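Local coordinates for botulinum neurotoxin type C1 (Clostridium botulinum, PDB 3R4S), which binds gangliosides at two sites through its receptor-binding heavy-chain fragment, a step on which cell entry of the neurotoxin depends, at residues A[157-162]-A[169-174]; A[262-267]-A[286-291]; A[388-393]-A[403-408]. One frame throughout, in Å; residues are numbered along the deposited sequence.

Contact 1. Residues A[157-162]-A[169-174]; sequences MGNMKI and IDTIKV
Lys-173 curls over Gly-158 and donates a hydrogen bond from its ammonium to the glycine carbonyl. NZ lies 2.8 Å from Gly-158 O, in the carbonyl plane and on a lone pair. The chain reaches back because it bends twice, at chi2 (67°) and chi4 (85°). The same NZ also bonds to Val-174 O. Gly-158 O takes a second, nearly straight bond from Val-174 N, so two donors grip it.

Asn-159 and Thr-171 point to the same face of the hairpin, their side chains slanting past each other. Asn-159 CB sits 3.7 Å from Thr-171 OG1. A water bridges their polar ends, donating to Asn-159 OD1 at 2.9 Å and bonded to Thr-171 OG1. Lys-161 lies alongside Thr-171 on this face, its CG 3.7 Å from Thr-171 OG1.

Met-160, Ile-162, Ile-172 and Asp-170 lie on the opposite face, which is mostly apolar. Ile-162 CG2 packs 3.6 Å from Asp-170 CB. Met-160 CB meets Val-174 CG2 at 4.0 Å. Backbone bonds pair Met-160 with Ile-172 in antiparallel register. Near the turn, Ile-169 and Asp-170 both face Ile-162 in a classic beta bulge. Ile-169 N bonds to Ile-162 O at 2.9 Å, and the bond from Asp-170 N to the same oxygen is weak.

Strands 159-164 and 167-173 form a beta hairpin in the N-terminal receptor-binding region, a family of the concanavalin clan. Strand 148-155 pairs with 159-164 on its other edge. Met-160 and Ile-172 pack on Ile-131 of strand 127-134, and Asp-170 OD2 accepts from Asn-132 N. Ile-162 rests on Leu-117 of strand 116-124.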
loop_
_atom_site.group_PDB
_atom_site.type_symbol
_atom_site.label_atom_id
_atom_site.label_comp_id
_atom_site.label_asym_id
_atom_site.label_seq_id
_atom_site.Cartn_x
_atom_site.Cartn_y
_atom_site.Cartn_z
ATOM N N MET A 157 29.607 -5.108 13.482
ATOM C CA MET A 157 30.850 -4.604 12.895
ATOM C C MET A 157 30.617 -3.591 11.776
ATOM O O MET A 157 31.565 -3.125 11.150
ATOM C CB MET A 157 31.685 -5.764 12.360
ATOM C CG MET A 157 32.193 -6.709 13.441
ATOM S SD MET A 157 33.500 -5.961 14.436
ATOM C CE MET A 157 32.552 -5.092 15.695
ATOM N N GLY A 158 29.360 -3.248 11.513
ATOM C CA GLY A 158 29.058 -2.390 10.383
ATOM C C GLY A 158 27.948 -1.397 10.636
ATOM O O GLY A 158 28.051 -0.532 11.512
ATOM N N ASN A 159 26.882 -1.517 9.851
ATOM C CA ASN A 159 25.781 -0.568 9.906
ATOM C C ASN A 159 24.452 -1.206 10.288
ATOM O O ASN A 159 24.260 -2.425 10.157
ATOM C CB ASN A 159 25.634 0.105 8.545
ATOM C CG ASN A 159 26.887 0.815 8.125
ATOM O OD1 ASN A 159 27.255 1.833 8.711
ATOM N ND2 ASN A 159 27.563 0.280 7.121
ATOM N N MET A 160 23.544 -0.374 10.773
ATOM C CA MET A 160 22.160 -0.787 10.952
ATOM C C MET A 160 21.372 -0.053 9.880
ATOM O O MET A 160 21.604 1.143 9.617
ATOM C CB MET A 160 21.642 -0.480 12.365
ATOM C CG MET A 160 21.567 1.002 12.719
ATOM S SD MET A 160 21.041 1.259 14.438
ATOM C CE MET A 160 19.636 0.182 14.490
ATOM N N LYS A 161 20.484 -0.783 9.218
ATOM C CA LYS A 161 19.801 -0.252 8.047
ATOM C C LYS A 161 18.318 -0.562 8.125
ATOM O O LYS A 161 17.904 -1.575 8.697
ATOM C CB LYS A 161 20.378 -0.866 6.769
ATOM C CG LYS A 161 21.870 -0.620 6.570
ATOM C CD LYS A 161 22.369 -1.301 5.304
ATOM C CE LYS A 161 23.830 -1.680 5.453
ATOM N NZ LYS A 161 24.298 -2.605 4.376
ATOM N N ILE A 162 17.509 0.311 7.544
ATOM C CA ILE A 162 16.110 -0.008 7.382
ATOM C C ILE A 162 15.725 0.224 5.929
ATOM O O ILE A 162 16.111 1.229 5.327
ATOM C CB ILE A 162 15.198 0.752 8.376
ATOM C CG1 ILE A 162 13.733 0.374 8.130
ATOM C CG2 ILE A 162 15.374 2.271 8.239
ATOM C CD1 ILE A 162 12.822 0.759 9.287
ATOM N N ILE A 169 16.425 3.117 3.115
ATOM C CA ILE A 169 15.838 4.395 3.534
ATOM C C ILE A 169 16.733 5.116 4.550
ATOM O O ILE A 169 16.794 6.336 4.580
ATOM C CB ILE A 169 14.432 4.159 4.185
ATOM C CG1 ILE A 169 13.409 3.744 3.124
ATOM C CG2 ILE A 169 13.946 5.382 4.935
ATOM C CD1 ILE A 169 13.417 4.628 1.882
ATOM N N ASP A 170 17.432 4.352 5.386
ATOM C CA ASP A 170 18.248 4.929 6.459
ATOM C C ASP A 170 19.368 3.956 6.817
ATOM O O ASP A 170 19.152 2.743 6.885
ATOM C CB ASP A 170 17.388 5.189 7.705
ATOM C CG ASP A 170 18.021 6.187 8.677
ATOM O OD1 ASP A 170 19.120 6.709 8.391
ATOM O OD2 ASP A 170 17.410 6.460 9.738
ATOM N N THR A 171 20.562 4.488 7.038
ATOM C CA THR A 171 21.720 3.676 7.396
ATOM C C THR A 171 22.570 4.475 8.372
ATOM O O THR A 171 22.711 5.694 8.222
ATOM C CB THR A 171 22.556 3.269 6.160
ATOM O OG1 THR A 171 23.743 2.593 6.584
ATOM C CG2 THR A 171 22.941 4.494 5.314
ATOM N N ILE A 172 23.089 3.790 9.388
ATOM C CA ILE A 172 23.926 4.404 10.417
ATOM C C ILE A 172 24.962 3.399 10.917
ATOM O O ILE A 172 24.653 2.225 11.125
ATOM C CB ILE A 172 23.086 4.920 11.614
ATOM C CG1 ILE A 172 21.994 5.874 11.122
ATOM C CG2 ILE A 172 23.959 5.663 12.600
ATOM C CD1 ILE A 172 21.298 6.670 12.230
ATOM N N LYS A 173 26.195 3.859 11.098
ATOM C CA LYS A 173 27.252 3.019 11.649
ATOM C C LYS A 173 26.853 2.599 13.055
ATOM O O LYS A 173 26.425 3.431 13.844
ATOM C CB LYS A 173 28.576 3.788 11.694
ATOM C CG LYS A 173 29.720 3.029 12.382
ATOM C CD LYS A 173 30.134 1.818 11.563
ATOM C CE LYS A 173 31.031 0.847 12.340
ATOM N NZ LYS A 173 30.274 -0.144 13.191
ATOM N N VAL A 174 26.979 1.313 13.373
ATOM C CA VAL A 174 26.622 0.850 14.705
ATOM C C VAL A 174 27.718 1.244 15.690
ATOM O O VAL A 174 28.898 0.971 15.453
ATOM C CB VAL A 174 26.424 -0.690 14.754
ATOM C CG1 VAL A 174 26.173 -1.156 16.192
ATOM C CG2 VAL A 174 25.281 -1.117 13.837
HETATM O O HOH W 1 25.846 4.035 7.513
#

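Contact 2. Residues A[262-267]-A[286-291]; sequences RYMYAN and YKIIIK. With SLB (N-acetyl-beta-neuraminic acid), chain C; SIA (N-acetyl-alpha-neuraminic acid), chain D.
Tyr-265 and Tyr-286 bring their rings together beside the bound sialic acid. The planes are near parallel, at 17°, but slid apart, with centroids 5.0 Å apart. The rings therefore barely overlap. Tyr-265 CE1 comes 3.2 Å from Tyr-286 OH, and its CD1 is close to Tyr-286 CE2. Tyr-286 has CG anti to its carbonyl carbon (chi1 -58°), which carries the ring toward strand 262-267.

Other apolar contacts flank this pair. Ala-266 CB lies 3.8 Å from Tyr-286 CE2. Met-264 SD touches Ile-288 CG2 more loosely, at 4.2 Å.

One direct hydrogen bond joins the backbones. Tyr-286 N donates to Met-264 O at 2.9 Å. A water adds a second link by accepting from Met-264 N and donating to Tyr-286 O. These bonds fix the backbone at the root of the Tyr-286 side chain.

Ligand bonds make the third group. O4 of N-acetyl-beta-neuraminic acid donates to Ala-266 O at 2.8 Å. The same O4 lies 2.6 Å from Tyr-286 OH, near the plane of that ring and at its edge, and over one face of the Tyr-265 ring. Residues of both segments thus meet at one sugar hydroxyl. Ser-268 N and Arg-269 N bond to the same sugar, and Ile-314 and Tyr-319 help line the pocket. Lys-291 belongs to the pocket of the second, N-acetyl-alpha-neuraminic acid.

This is a sialic acid pocket of tyrosines and backbone groups in the C-terminal receptor-binding region, a family of the trefoil clan, consistent with a ganglioside-binding site.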
loop_
_atom_site.group_PDB
_atom_site.type_symbol
_atom_site.label_atom_id
_atom_site.label_comp_id
_atom_site.label_asym_id
_atom_site.label_seq_id
_atom_site.Cartn_x
_atom_site.Cartn_y
_atom_site.Cartn_z
ATOM N N ARG A 262 -7.785 15.957 -5.845
ATOM C CA ARG A 262 -8.978 16.114 -6.683
ATOM C C ARG A 262 -9.891 14.901 -6.579
ATOM O O ARG A 262 -9.431 13.754 -6.610
ATOM C CB ARG A 262 -8.605 16.299 -8.150
ATOM C CG ARG A 262 -7.622 17.417 -8.441
ATOM C CD ARG A 262 -8.187 18.766 -8.093
ATOM N NE ARG A 262 -7.833 19.761 -9.098
ATOM C CZ ARG A 262 -6.662 20.389 -9.152
ATOM N NH1 ARG A 262 -5.705 20.125 -8.257
ATOM N NH2 ARG A 262 -6.449 21.280 -10.108
ATOM N N TYR A 263 -11.191 15.150 -6.475
ATOM C CA TYR A 263 -12.162 14.069 -6.538
ATOM C C TYR A 263 -12.887 14.084 -7.877
ATOM O O TYR A 263 -12.822 15.058 -8.638
ATOM C CB TYR A 263 -13.161 14.144 -5.381
ATOM C CG TYR A 263 -14.096 15.330 -5.453
ATOM C CD1 TYR A 263 -15.245 15.285 -6.239
ATOM C CD2 TYR A 263 -13.834 16.496 -4.733
ATOM C CE1 TYR A 263 -16.107 16.367 -6.309
ATOM C CE2 TYR A 263 -14.691 17.586 -4.791
ATOM C CZ TYR A 263 -15.826 17.517 -5.584
ATOM O OH TYR A 263 -16.679 18.601 -5.648
ATOM N N MET A 264 -13.579 12.987 -8.158
ATOM C CA MET A 264 -14.213 12.787 -9.445
ATOM C C MET A 264 -15.641 13.326 -9.422
ATOM O O MET A 264 -16.429 13.011 -8.524
ATOM C CB MET A 264 -14.198 11.299 -9.796
ATOM C CG MET A 264 -14.151 11.021 -11.261
ATOM S SD MET A 264 -13.845 9.289 -11.652
ATOM C CE MET A 264 -12.119 9.400 -12.139
ATOM N N TYR A 265 -15.963 14.155 -10.404
ATOM C CA TYR A 265 -17.308 14.694 -10.512
ATOM C C TYR A 265 -17.788 14.565 -11.954
ATOM O O TYR A 265 -17.103 13.976 -12.790
ATOM C CB TYR A 265 -17.339 16.146 -10.047
ATOM C CG TYR A 265 -18.726 16.635 -9.715
ATOM C CD1 TYR A 265 -19.550 15.910 -8.858
ATOM C CD2 TYR A 265 -19.211 17.814 -10.250
ATOM C CE1 TYR A 265 -20.820 16.349 -8.550
ATOM C CE2 TYR A 265 -20.479 18.260 -9.954
ATOM C CZ TYR A 265 -21.281 17.522 -9.099
ATOM O OH TYR A 265 -22.555 17.969 -8.793
ATOM N N ALA A 266 -18.972 15.086 -12.253
ATOM C CA ALA A 266 -19.463 15.018 -13.626
ATOM C C ALA A 266 -20.376 16.178 -13.985
ATOM O O ALA A 266 -21.074 16.739 -13.140
ATOM C CB ALA A 266 -20.146 13.680 -13.907
ATOM N N ASN A 267 -20.365 16.512 -15.266
ATOM C CA ASN A 267 -21.035 17.688 -15.758
ATOM C C ASN A 267 -21.387 17.505 -17.225
ATOM O O ASN A 267 -20.510 17.497 -18.083
ATOM C CB ASN A 267 -20.104 18.875 -15.593
ATOM C CG ASN A 267 -20.842 20.145 -15.347
ATOM O OD1 ASN A 267 -21.601 20.610 -16.202
ATOM N ND2 ASN A 267 -20.637 20.723 -14.165
ATOM N N TYR A 286 -18.032 11.160 -6.978
ATOM C CA TYR A 286 -18.629 9.915 -7.422
ATOM C C TYR A 286 -17.654 8.754 -7.333
ATOM O O TYR A 286 -16.429 8.935 -7.315
ATOM C CB TYR A 286 -19.162 10.049 -8.846
ATOM C CG TYR A 286 -20.181 11.153 -9.018
ATOM C CD1 TYR A 286 -21.244 11.291 -8.133
ATOM C CD2 TYR A 286 -20.088 12.048 -10.078
ATOM C CE1 TYR A 286 -22.185 12.304 -8.296
ATOM C CE2 TYR A 286 -21.018 13.059 -10.249
ATOM C CZ TYR A 286 -22.068 13.180 -9.353
ATOM O OH TYR A 286 -22.996 14.184 -9.520
ATOM N N LYS A 287 -18.228 7.562 -7.277
ATOM C CA LYS A 287 -17.482 6.329 -7.155
ATOM C C LYS A 287 -17.575 5.565 -8.467
ATOM O O LYS A 287 -18.538 5.731 -9.219
ATOM C CB LYS A 287 -18.101 5.506 -6.029
ATOM C CG LYS A 287 -18.236 6.299 -4.734
ATOM C CD LYS A 287 -19.411 5.819 -3.907
ATOM C CE LYS A 287 -19.767 6.829 -2.829
ATOM N NZ LYS A 287 -20.619 6.227 -1.762
ATOM N N ILE A 288 -16.576 4.738 -8.751
ATOM C CA ILE A 288 -16.674 3.808 -9.871
ATOM C C ILE A 288 -16.752 2.383 -9.359
ATOM O O ILE A 288 -16.360 2.088 -8.224
ATOM C CB ILE A 288 -15.486 3.932 -10.865
ATOM C CG1 ILE A 288 -14.170 3.548 -10.203
ATOM C CG2 ILE A 288 -15.394 5.353 -11.441
ATOM C CD1 ILE A 288 -13.902 2.056 -10.139
ATOM N N ILE A 289 -17.267 1.501 -10.206
ATOM C CA ILE A 289 -17.229 0.078 -9.948
ATOM C C ILE A 289 -16.590 -0.547 -11.176
ATOM O O ILE A 289 -16.944 -0.196 -12.301
ATOM C CB ILE A 289 -18.648 -0.500 -9.751
ATOM C CG1 ILE A 289 -19.289 0.094 -8.493
ATOM C CG2 ILE A 289 -18.595 -2.023 -9.681
ATOM C CD1 ILE A 289 -20.715 -0.382 -8.240
ATOM N N ILE A 290 -15.645 -1.455 -10.959
ATOM C CA ILE A 290 -14.935 -2.107 -12.052
ATOM C C ILE A 290 -15.652 -3.390 -12.446
ATOM O O ILE A 290 -15.989 -4.198 -11.585
ATOM C CB ILE A 290 -13.484 -2.453 -11.635
ATOM C CG1 ILE A 290 -12.807 -1.237 -10.985
ATOM C CG2 ILE A 290 -12.679 -2.951 -12.829
ATOM C CD1 ILE A 290 -11.470 -1.537 -10.359
ATOM N N LYS A 291 -15.882 -3.583 -13.741
ATOM C CA LYS A 291 -16.582 -4.783 -14.209
ATOM C C LYS A 291 -15.688 -5.608 -15.121
ATOM O O LYS A 291 -15.066 -5.080 -16.044
ATOM C CB LYS A 291 -17.868 -4.420 -14.963
ATOM C CG LYS A 291 -18.763 -3.444 -14.227
ATOM C CD LYS A 291 -19.339 -4.042 -12.950
ATOM C CE LYS A 291 -20.278 -5.212 -13.246
ATOM N NZ LYS A 291 -20.875 -5.777 -11.982
HETATM C C1 SLB C . -25.455 19.356 -11.121
HETATM C C2 SLB C . -25.585 17.976 -11.707
HETATM C C3 SLB C . -24.289 17.199 -11.447
HETATM C C4 SLB C . -24.318 15.839 -12.136
HETATM C C5 SLB C . -24.530 16.045 -13.619
HETATM C C6 SLB C . -25.826 16.829 -13.849
HETATM C C7 SLB C . -25.934 17.148 -15.333
HETATM C C8 SLB C . -27.326 17.702 -15.677
HETATM C C9 SLB C . -27.469 17.976 -17.171
HETATM C C10 SLB C . -24.147 14.224 -15.220
HETATM C C11 SLB C . -24.573 12.845 -15.618
HETATM N N5 SLB C . -24.791 14.719 -14.162
HETATM O O1A SLB C . -24.767 20.223 -11.709
HETATM O O1B SLB C . -26.037 19.575 -10.035
HETATM O O2 SLB C . -26.670 17.329 -11.035
HETATM O O4 SLB C . -23.080 15.148 -11.940
HETATM O O6 SLB C . -25.884 18.065 -13.109
HETATM O O7 SLB C . -24.904 18.112 -15.621
HETATM O O8 SLB C . -28.349 16.784 -15.263
HETATM O O9 SLB C . -26.907 19.264 -17.447
HETATM O O10 SLB C . -23.273 14.840 -15.822
HETATM C C1 SIA D . -23.338 -3.760 -15.238
HETATM C C2 SIA D . -23.949 -4.891 -16.036
HETATM C C3 SIA D . -25.383 -5.185 -15.591
HETATM C C4 SIA D . -26.401 -4.183 -16.106
HETATM C C5 SIA D . -26.203 -3.941 -17.590
HETATM C C6 SIA D . -24.760 -3.511 -17.830
HETATM C C7 SIA D . -24.459 -3.174 -19.288
HETATM C C8 SIA D . -22.992 -2.781 -19.446
HETATM C C9 SIA D . -22.735 -2.181 -20.825
HETATM C C10 SIA D . -27.972 -2.848 -18.825
HETATM C C11 SIA D . -28.762 -1.587 -19.061
HETATM N N5 SIA D . -27.022 -2.780 -17.889
HETATM O O1A SIA D . -22.372 -3.134 -15.749
HETATM O O1B SIA D . -23.798 -3.489 -14.102
HETATM O O2 SIA D . -23.139 -6.053 -15.820
HETATM O O4 SIA D . -27.721 -4.691 -15.891
HETATM O O6 SIA D . -23.878 -4.559 -17.424
HETATM O O7 SIA D . -24.717 -4.325 -20.104
HETATM O O8 SIA D . -22.615 -1.841 -18.420
HETATM O O9 SIA D . -23.305 -0.869 -20.837
HETATM O O10 SIA D . -28.181 -3.874 -19.456
HETATM O O HOH W 2 -14.581 10.940 -6.339
#

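Contact 3. Residues A[388-393]-A[403-408]; sequences GTYRFR and YLVPTV
Tyr-390 reaches across to Val-405 and Thr-407. Its CE2 is 3.6 Å from Thr-407 CG2, the two side chains crossing at about a right angle. Its CD2 is 3.8 Å from Val-405 CG2. A water at the edge of the ring, in its plane, joins Tyr-390 OH to Thr-407 OG1.

Phe-392 meets Val-405 from the opposite direction, with CE2 3.6 Å from Val-405 CG1. At its root, CB touches Tyr-403 CD2 at 4.0 Å. On the face of Thr-389, Leu-404 CD1 lies 3.5 Å from Gly-388 O.

Four backbone bonds set this register, two between Gly-388 and Val-405 and two between Tyr-390 and Tyr-403. They make a beta hairpin of strands 381-392 and 401-409 in the C-terminal receptor-binding region, of the trefoil clan. The strands are strongly twisted and coiled, the two short segments running at 112° to each other.

Further out, Tyr-403 OH bonds to Asp-397 OD1, within the link between the strands. Strand 338-345 packs on the same side chains, with Ile-338 against Tyr-390 and Ala-340 against Phe-392. Gln-270 of strand 270-275 touches both Phe-392 and Val-405.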
loop_
_atom_site.group_PDB
_atom_site.type_symbol
_atom_site.label_atom_id
_atom_site.label_comp_id
_atom_site.label_asym_id
_atom_site.label_seq_id
_atom_site.Cartn_x
_atom_site.Cartn_y
_atom_site.Cartn_z
ATOM N N GLY A 388 -5.801 15.806 -18.105
ATOM C CA GLY A 388 -5.339 17.122 -18.509
ATOM C C GLY A 388 -6.423 18.193 -18.502
ATOM O O GLY A 388 -7.600 17.919 -18.232
ATOM N N THR A 389 -6.020 19.420 -18.816
ATOM C CA THR A 389 -6.934 20.555 -18.786
ATOM C C THR A 389 -7.351 20.935 -20.201
ATOM O O THR A 389 -6.514 21.308 -21.012
ATOM C CB THR A 389 -6.275 21.756 -18.102
ATOM O OG1 THR A 389 -5.999 21.419 -16.739
ATOM C CG2 THR A 389 -7.192 22.991 -18.148
ATOM N N TYR A 390 -8.642 20.817 -20.496
ATOM C CA TYR A 390 -9.149 21.122 -21.832
ATOM C C TYR A 390 -10.399 22.010 -21.809
ATOM O O TYR A 390 -11.060 22.151 -20.775
ATOM C CB TYR A 390 -9.405 19.828 -22.607
ATOM C CG TYR A 390 -8.161 18.979 -22.745
ATOM C CD1 TYR A 390 -7.313 19.127 -23.833
ATOM C CD2 TYR A 390 -7.822 18.043 -21.768
ATOM C CE1 TYR A 390 -6.162 18.361 -23.953
ATOM C CE2 TYR A 390 -6.669 17.270 -21.880
ATOM C CZ TYR A 390 -5.850 17.431 -22.976
ATOM O OH TYR A 390 -4.719 16.670 -23.096
ATOM N N ARG A 391 -10.712 22.607 -22.955
ATOM C CA ARG A 391 -11.817 23.564 -23.054
ATOM C C ARG A 391 -13.124 22.892 -23.467
ATOM O O ARG A 391 -13.189 22.231 -24.497
ATOM C CB ARG A 391 -11.469 24.670 -24.054
ATOM C CG ARG A 391 -10.414 25.643 -23.567
ATOM C CD ARG A 391 -11.054 26.951 -23.101
ATOM N NE ARG A 391 -10.065 27.836 -22.500
ATOM C CZ ARG A 391 -10.346 28.893 -21.747
ATOM N NH1 ARG A 391 -11.609 29.224 -21.482
ATOM N NH2 ARG A 391 -9.352 29.623 -21.250
ATOM N N PHE A 392 -14.162 23.065 -22.656
ATOM C CA PHE A 392 -15.475 22.498 -22.942
ATOM C C PHE A 392 -16.564 23.539 -22.697
ATOM O O PHE A 392 -16.344 24.554 -22.032
ATOM C CB PHE A 392 -15.796 21.320 -22.008
ATOM C CG PHE A 392 -14.901 20.119 -22.163
ATOM C CD1 PHE A 392 -15.290 19.043 -22.957
ATOM C CD2 PHE A 392 -13.702 20.038 -21.474
ATOM C CE1 PHE A 392 -14.478 17.919 -23.077
ATOM C CE2 PHE A 392 -12.892 18.917 -21.584
ATOM C CZ PHE A 392 -13.273 17.861 -22.384
ATOM N N ARG A 393 -17.754 23.252 -23.213
ATOM C CA ARG A 393 -18.966 23.938 -22.800
ATOM C C ARG A 393 -19.814 22.899 -22.086
ATOM O O ARG A 393 -20.379 22.010 -22.717
ATOM C CB ARG A 393 -19.738 24.480 -24.007
ATOM C CG ARG A 393 -19.003 25.548 -24.804
ATOM C CD ARG A 393 -19.900 26.130 -25.916
ATOM N NE ARG A 393 -19.213 27.212 -26.620
ATOM C CZ ARG A 393 -18.487 27.045 -27.718
ATOM N NH1 ARG A 393 -18.355 25.840 -28.258
ATOM N NH2 ARG A 393 -17.893 28.087 -28.278
ATOM N N TYR A 403 -11.546 22.692 -17.929
ATOM C CA TYR A 403 -11.826 21.674 -16.923
ATOM C C TYR A 403 -10.701 20.650 -16.904
ATOM O O TYR A 403 -10.092 20.366 -17.935
ATOM C CB TYR A 403 -13.146 20.952 -17.213
ATOM C CG TYR A 403 -14.376 21.840 -17.192
ATOM C CD1 TYR A 403 -15.104 22.026 -16.022
ATOM C CD2 TYR A 403 -14.808 22.485 -18.343
ATOM C CE1 TYR A 403 -16.232 22.836 -15.995
ATOM C CE2 TYR A 403 -15.933 23.294 -18.333
ATOM C CZ TYR A 403 -16.638 23.469 -17.158
ATOM O OH TYR A 403 -17.747 24.277 -17.129
ATOM N N LEU A 404 -10.438 20.093 -15.725
ATOM C CA LEU A 404 -9.486 18.995 -15.585
ATOM C C LEU A 404 -10.270 17.706 -15.785
ATOM O O LEU A 404 -11.179 17.414 -15.012
ATOM C CB LEU A 404 -8.836 19.034 -14.195
ATOM C CG LEU A 404 -7.715 18.028 -13.888
ATOM C CD1 LEU A 404 -6.556 18.185 -14.862
ATOM C CD2 LEU A 404 -7.235 18.217 -12.464
ATOM N N VAL A 405 -9.926 16.943 -16.823
ATOM C CA VAL A 405 -10.741 15.808 -17.250
ATOM C C VAL A 405 -9.882 14.573 -17.516
ATOM O O VAL A 405 -8.712 14.705 -17.873
ATOM C CB VAL A 405 -11.512 16.144 -18.549
ATOM C CG1 VAL A 405 -12.408 17.358 -18.329
ATOM C CG2 VAL A 405 -10.545 16.408 -19.717
ATOM N N PRO A 406 -10.459 13.366 -17.341
ATOM C CA PRO A 406 -9.705 12.174 -17.732
ATOM C C PRO A 406 -9.686 12.058 -19.244
ATOM O O PRO A 406 -10.648 12.458 -19.920
ATOM C CB PRO A 406 -10.513 11.028 -17.107
ATOM C CG PRO A 406 -11.920 11.521 -17.117
ATOM C CD PRO A 406 -11.819 13.030 -16.869
ATOM N N THR A 407 -8.592 11.535 -19.784
ATOM C CA THR A 407 -8.449 11.410 -21.234
ATOM C C THR A 407 -7.854 10.072 -21.630
ATOM O O THR A 407 -7.299 9.341 -20.790
ATOM C CB THR A 407 -7.491 12.476 -21.806
ATOM O OG1 THR A 407 -6.188 12.301 -21.225
ATOM C CG2 THR A 407 -7.999 13.897 -21.521
ATOM N N VAL A 408 -7.974 9.765 -22.919
ATOM C CA VAL A 408 -7.207 8.704 -23.559
ATOM C C VAL A 408 -6.300 9.358 -24.590
ATOM O O VAL A 408 -6.755 10.159 -25.405
ATOM C CB VAL A 408 -8.108 7.683 -24.280
ATOM C CG1 VAL A 408 -7.258 6.656 -25.043
ATOM C CG2 VAL A 408 -9.047 6.989 -23.280
HETATM O O HOH W 3 -4.269 14.457 -21.394
#

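How the contacts relate
Contact 1 stands apart, in the N-terminal receptor-binding region. Its centre is 45 Å from that of contact 2 and 48 Å from that of contact 3. Nearest atoms are still about 25 Å and 29 Å away. Contacts 2 and 3 share the C-terminal region, with centres 15 Å apart, and they touch where Arg-262 NE packs 3.8 Å from Leu-404 CD2. Strand 270-275 connects them further, as it pairs with 262-267 and also packs on 403-408. Contact 2 borders the N-acetyl-beta-neuraminic acid directly. Contact 3 is set back from this sugar, the Tyr-403 side chain being about 10 Å away.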